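Local coordinates for phosphoenolpyruvate-protein phosphotransferase (Coxiella burnetii, PDB 3TRC) that probably transfers the phosphate of phosphoenolpyruvate to a histidine of a partner protein, the full-length enzyme carrying this chain as its GAF domain, at residues Leu45-Asp49 against Glu125-Ile129; Thr14-Asn18 against His154-Glu158. One frame throughout, in Å; residues are numbered along the deposited sequence. Where two conformers were deposited one is given.

Contact 1 of 2, residues Leu45-Asp49 against Glu125-Ile129; sequences LFICD and ELLGI
F46 and I129 form a hydrogen-bonded antiparallel pair with both backbone links made: F46 N donates to I129 O at 2.9 Å, and I129 N returns a bond to F46 O at 3.0 Å. The first is nearly straight (176° at the hydrogen). I129 O also receives the CA-H of L45, its CA 3.5 Å away, and sits in the plane of the F46 ring beside its edge. One step on, I47 and G128 make a non-hydrogen-bonded pair. G128 CA comes within 3.1 Å of F46 O, so the two backbones run close together here. L127 O is then taken by C48 N at 2.9 Å, and this bond is also straight (178°). C48 puts its sulfur anti to its own carbonyl carbon (chi1 -64°), which lays SG against the L127-G128 peptide, 3.5 Å from L127 C, with L126 CD2 at 4.0 Å. Two other polar groups find partners elsewhere: D49 OD2 meets R72 in a salt bridge and H52 in a hydrogen bond, and C48 O has a weak bond from R163. L127 and G128 both face I120, forming a classic beta bulge in strand 125-134. The contact thus joins two inner strands of the antiparallel GAF sheet. Strand 54-61 flanks residues 45-49, with backbone bonds to L45 and I47, while strand 114-122 borders residues 125-129. Helix 142-164 packs on L45, I47 and L127 from one face; on the other, helix 78-86 meets F46 and I129.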
loop_
_atom_site.group_PDB
_atom_site.type_symbol
_atom_site.label_atom_id
_atom_site.label_comp_id
_atom_site.label_asym_id
_atom_site.label_seq_id
_atom_site.Cartn_x
_atom_site.Cartn_y
_atom_site.Cartn_z
ATOM N N LEU A 45 1.773 -14.111 11.405
ATOM C CA LEU A 45 2.429 -14.050 10.109
ATOM C C LEU A 45 3.449 -15.175 10.040
ATOM O O LEU A 45 4.299 -15.304 10.919
ATOM C CB LEU A 45 3.095 -12.683 9.919
ATOM C CG LEU A 45 3.495 -12.312 8.489
ATOM C CD1 LEU A 45 3.575 -10.801 8.331
ATOM C CD2 LEU A 45 4.806 -12.976 8.103
ATOM N N PHE A 46 3.325 -16.006 9.009
ATOM C CA PHE A 46 4.217 -17.136 8.804
ATOM C C PHE A 46 5.060 -16.864 7.580
ATOM O O PHE A 46 4.583 -16.276 6.608
ATOM C CB PHE A 46 3.416 -18.418 8.557
ATOM C CG PHE A 46 2.651 -18.908 9.755
ATOM C CD1 PHE A 46 1.385 -18.427 10.032
ATOM C CD2 PHE A 46 3.198 -19.872 10.592
ATOM C CE1 PHE A 46 0.672 -18.891 11.133
ATOM C CE2 PHE A 46 2.501 -20.334 11.695
ATOM C CZ PHE A 46 1.239 -19.853 11.966
ATOM N N ILE A 47 6.310 -17.303 7.616
ATOM C CA ILE A 47 7.165 -17.200 6.441
ATOM C C ILE A 47 7.574 -18.597 5.982
ATOM O O ILE A 47 7.839 -19.477 6.803
ATOM C CB ILE A 47 8.397 -16.319 6.723
ATOM C CG1 ILE A 47 7.950 -14.880 7.007
ATOM C CG2 ILE A 47 9.350 -16.332 5.539
ATOM C CD1 ILE A 47 9.091 -13.880 7.032
ATOM N N CYS A 48 7.599 -18.802 4.666
ATOM C CA CYS A 48 7.993 -20.095 4.113
ATOM C C CYS A 48 9.458 -20.413 4.368
ATOM O O CYS A 48 10.335 -19.570 4.158
ATOM C CB CYS A 48 7.746 -20.127 2.608
ATOM S SG CYS A 48 6.028 -19.997 2.151
ATOM N N ASP A 49 9.706 -21.642 4.811
ATOM C CA ASP A 49 11.055 -22.192 4.933
ATOM C C ASP A 49 11.129 -23.304 3.899
ATOM O O ASP A 49 10.817 -24.456 4.190
ATOM C CB ASP A 49 11.270 -22.750 6.347
ATOM C CG ASP A 49 12.684 -23.260 6.575
ATOM O OD1 ASP A 49 13.474 -23.313 5.607
ATOM O OD2 ASP A 49 13.004 -23.616 7.728
ATOM N N GLU A 125 5.307 -15.941 -6.512
ATOM C CA GLU A 125 6.026 -16.806 -5.582
ATOM C C GLU A 125 5.466 -16.665 -4.167
ATOM O O GLU A 125 5.494 -15.577 -3.599
ATOM C CB GLU A 125 7.518 -16.464 -5.577
ATOM C CG GLU A 125 8.357 -17.356 -4.668
ATOM C CD GLU A 125 9.805 -16.902 -4.552
ATOM O OE1 GLU A 125 10.162 -15.859 -5.143
ATOM O OE2 GLU A 125 10.589 -17.589 -3.862
ATOM N N LEU A 126 4.965 -17.762 -3.601
ATOM C CA LEU A 126 4.467 -17.753 -2.222
ATOM C C LEU A 126 5.602 -17.557 -1.223
ATOM O O LEU A 126 6.551 -18.341 -1.192
ATOM C CB LEU A 126 3.731 -19.054 -1.895
ATOM C CG LEU A 126 3.101 -19.105 -0.502
ATOM C CD1 LEU A 126 1.864 -18.215 -0.464
ATOM C CD2 LEU A 126 2.757 -20.536 -0.099
ATOM N N LEU A 127 5.493 -16.523 -0.392
ATOM C CA LEU A 127 6.538 -16.221 0.584
ATOM C C LEU A 127 6.086 -16.479 2.014
ATOM O O LEU A 127 6.910 -16.614 2.918
ATOM C CB LEU A 127 6.968 -14.758 0.474
ATOM C CG LEU A 127 7.556 -14.326 -0.866
ATOM C CD1 LEU A 127 8.069 -12.894 -0.775
ATOM C CD2 LEU A 127 8.667 -15.280 -1.295
ATOM N N GLY A 128 4.780 -16.504 2.227
ATOM C CA GLY A 128 4.274 -16.695 3.569
ATOM C C GLY A 128 2.769 -16.657 3.622
ATOM O O GLY A 128 2.096 -16.678 2.586
ATOM N N ILE A 129 2.242 -16.602 4.841
ATOM C CA ILE A 129 0.804 -16.582 5.066
ATOM C C ILE A 129 0.464 -15.622 6.189
ATOM O O ILE A 129 1.132 -15.601 7.224
ATOM C CB ILE A 129 0.276 -17.963 5.478
ATOM C CG1 ILE A 129 0.830 -19.057 4.561
ATOM C CG2 ILE A 129 -1.251 -17.960 5.487
ATOM C CD1 ILE A 129 0.159 -19.120 3.208
#

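Contact 2 of 2, residues Thr14-Asn18 against His154-Glu158; sequences TQEVN and HLAAE
V17 and H154 reach toward each other where helix 3-19 packs beside helix 142-164 of the GAF domain. Helical segments 14-18 and 154-158 run almost parallel (5°), their axes 11.5 Å apart, so long or branched side chains have to fill the gap. V17 places CG1 anti to its backbone N (chi1 171°), and this methyl lies over one face of the imidazole in a CH-pi contact, 4.0 Å from the ring centroid. It also touches E158 CG at 3.9 Å. T14 CG2 comes obliquely to the same ring, 3.8 Å from H154 NE2, while its hydroxyl bonds back to L10 O. The buried T14, V17 and H154 form the close-packed side, and V30 of helix 23-37 packs on V17 and L155. Toward N18 and E158, both partly exposed, the fit becomes polar, with a bridging water. Even so, N18 OD1 approaches closely near the ring plane, at the imidazole edge, 2.9 Å from H154 CE1, with the amide turned 75° from the ring. E158, bent at chi2, shares a water that donates to V17 O at 2.9 Å and to E158 OE1 at 2.8 Å. I153 of the second subunit packs on T14 and N18, which places the helices at the dimer interface. The segments share no direct hydrogen bond: the water is their hydrogen-bonded link, and CH-pi and van der Waals contact does the rest.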
loop_
_atom_site.group_PDB
_atom_site.type_symbol
_atom_site.label_atom_id
_atom_site.label_comp_id
_atom_site.label_asym_id
_atom_site.label_seq_id
_atom_site.Cartn_x
_atom_site.Cartn_y
_atom_site.Cartn_z
ATOM N N THR A 14 0.569 1.617 6.238
ATOM C CA THR A 14 1.490 1.634 5.103
ATOM C C THR A 14 2.640 2.562 5.479
ATOM O O THR A 14 3.809 2.268 5.225
ATOM C CB THR A 14 0.800 2.120 3.809
ATOM O OG1 THR A 14 -0.336 1.287 3.531
ATOM C CG2 THR A 14 1.758 2.053 2.626
ATOM N N GLN A 15 2.280 3.678 6.108
ATOM C CA GLN A 15 3.235 4.637 6.652
ATOM C C GLN A 15 4.176 3.982 7.656
ATOM O O GLN A 15 5.397 4.097 7.551
ATOM C CB GLN A 15 2.482 5.770 7.348
ATOM C CG GLN A 15 3.368 6.864 7.894
ATOM C CD GLN A 15 3.659 7.925 6.858
ATOM O OE1 GLN A 15 4.546 7.762 6.020
ATOM N NE2 GLN A 15 2.903 9.016 6.900
ATOM N N GLU A 16 3.599 3.302 8.639
ATOM C CA GLU A 16 4.385 2.676 9.694
ATOM C C GLU A 16 5.288 1.547 9.185
ATOM O O GLU A 16 6.417 1.399 9.646
ATOM C CB GLU A 16 3.476 2.178 10.825
ATOM C CG GLU A 16 2.937 3.281 11.733
ATOM C CD GLU A 16 2.128 2.735 12.902
ATOM O OE1 GLU A 16 1.513 1.658 12.757
ATOM O OE2 GLU A 16 2.111 3.379 13.970
ATOM N N VAL A 17 4.795 0.757 8.234
ATOM C CA VAL A 17 5.600 -0.319 7.658
ATOM C C VAL A 17 6.816 0.234 6.924
ATOM O O VAL A 17 7.931 -0.246 7.104
ATOM C CB VAL A 17 4.785 -1.219 6.703
ATOM C CG1 VAL A 17 5.710 -2.186 5.960
ATOM C CG2 VAL A 17 3.718 -1.982 7.472
ATOM N N ASN A 18 6.604 1.255 6.100
ATOM C CA ASN A 18 7.721 1.825 5.356
ATOM C C ASN A 18 8.732 2.540 6.250
ATOM O O ASN A 18 9.891 2.692 5.880
ATOM C CB ASN A 18 7.228 2.731 4.226
ATOM C CG ASN A 18 6.773 1.943 3.016
ATOM O OD1 ASN A 18 7.062 0.751 2.896
ATOM N ND2 ASN A 18 6.069 2.603 2.106
ATOM N N HIS A 154 2.037 -5.579 0.271
ATOM C CA HIS A 154 3.104 -4.786 0.868
ATOM C C HIS A 154 4.050 -5.709 1.635
ATOM O O HIS A 154 5.267 -5.613 1.509
ATOM C CB HIS A 154 2.488 -3.739 1.803
ATOM C CG HIS A 154 3.382 -2.579 2.112
ATOM N ND1 HIS A 154 4.690 -2.497 1.677
ATOM C CD2 HIS A 154 3.154 -1.449 2.821
ATOM C CE1 HIS A 154 5.224 -1.368 2.104
ATOM N NE2 HIS A 154 4.313 -0.713 2.804
ATOM N N LEU A 155 3.480 -6.605 2.437
ATOM C CA LEU A 155 4.277 -7.555 3.206
ATOM C C LEU A 155 5.142 -8.433 2.306
ATOM O O LEU A 155 6.290 -8.730 2.639
ATOM C CB LEU A 155 3.375 -8.423 4.081
ATOM C CG LEU A 155 2.529 -7.633 5.087
ATOM C CD1 LEU A 155 1.643 -8.568 5.885
ATOM C CD2 LEU A 155 3.421 -6.821 6.010
ATOM N N ALA A 156 4.593 -8.849 1.170
ATOM C CA ALA A 156 5.351 -9.656 0.216
ATOM C C ALA A 156 6.592 -8.908 -0.260
ATOM O O ALA A 156 7.689 -9.472 -0.331
ATOM C CB ALA A 156 4.476 -10.054 -0.971
ATOM N N ALA A 157 6.420 -7.630 -0.584
ATOM C CA ALA A 157 7.535 -6.816 -1.049
ATOM C C ALA A 157 8.586 -6.665 0.040
ATOM O O ALA A 157 9.782 -6.731 -0.227
ATOM C CB ALA A 157 7.046 -5.444 -1.506
ATOM N N GLU A 158 8.136 -6.458 1.270
ATOM C CA GLU A 158 9.052 -6.303 2.393
ATOM C C GLU A 158 9.852 -7.581 2.657
ATOM O O GLU A 158 11.056 -7.534 2.895
ATOM C CB GLU A 158 8.292 -5.846 3.638
ATOM C CG GLU A 158 7.596 -4.492 3.453
ATOM C CD GLU A 158 8.581 -3.348 3.258
ATOM O OE1 GLU A 158 9.528 -3.247 4.059
ATOM O OE2 GLU A 158 8.418 -2.557 2.303
HETATM O O HOH W 1 10.126 -0.857 5.367
#

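How the contacts relate
Helix 142-164 is the element that relates the two contacts. Contact 1 joins adjacent strands within the GAF sheet, whereas contact 2 sets this helix against helix 3-19, on the far side of it and beside the second subunit. The two touch directly: L127 CD1 packs on A156 O at 3.5 Å, and L45 CD1 on L155 CD1 at 3.8 Å, although their centres are 15 Å apart. Both are largely buried, but 45-49/125-129 lies nearer the middle of the chain and is held by paired backbone groups. In 14-18/154-158 side chains do the work, and a water and partly exposed polar side chains lie toward its solvent side.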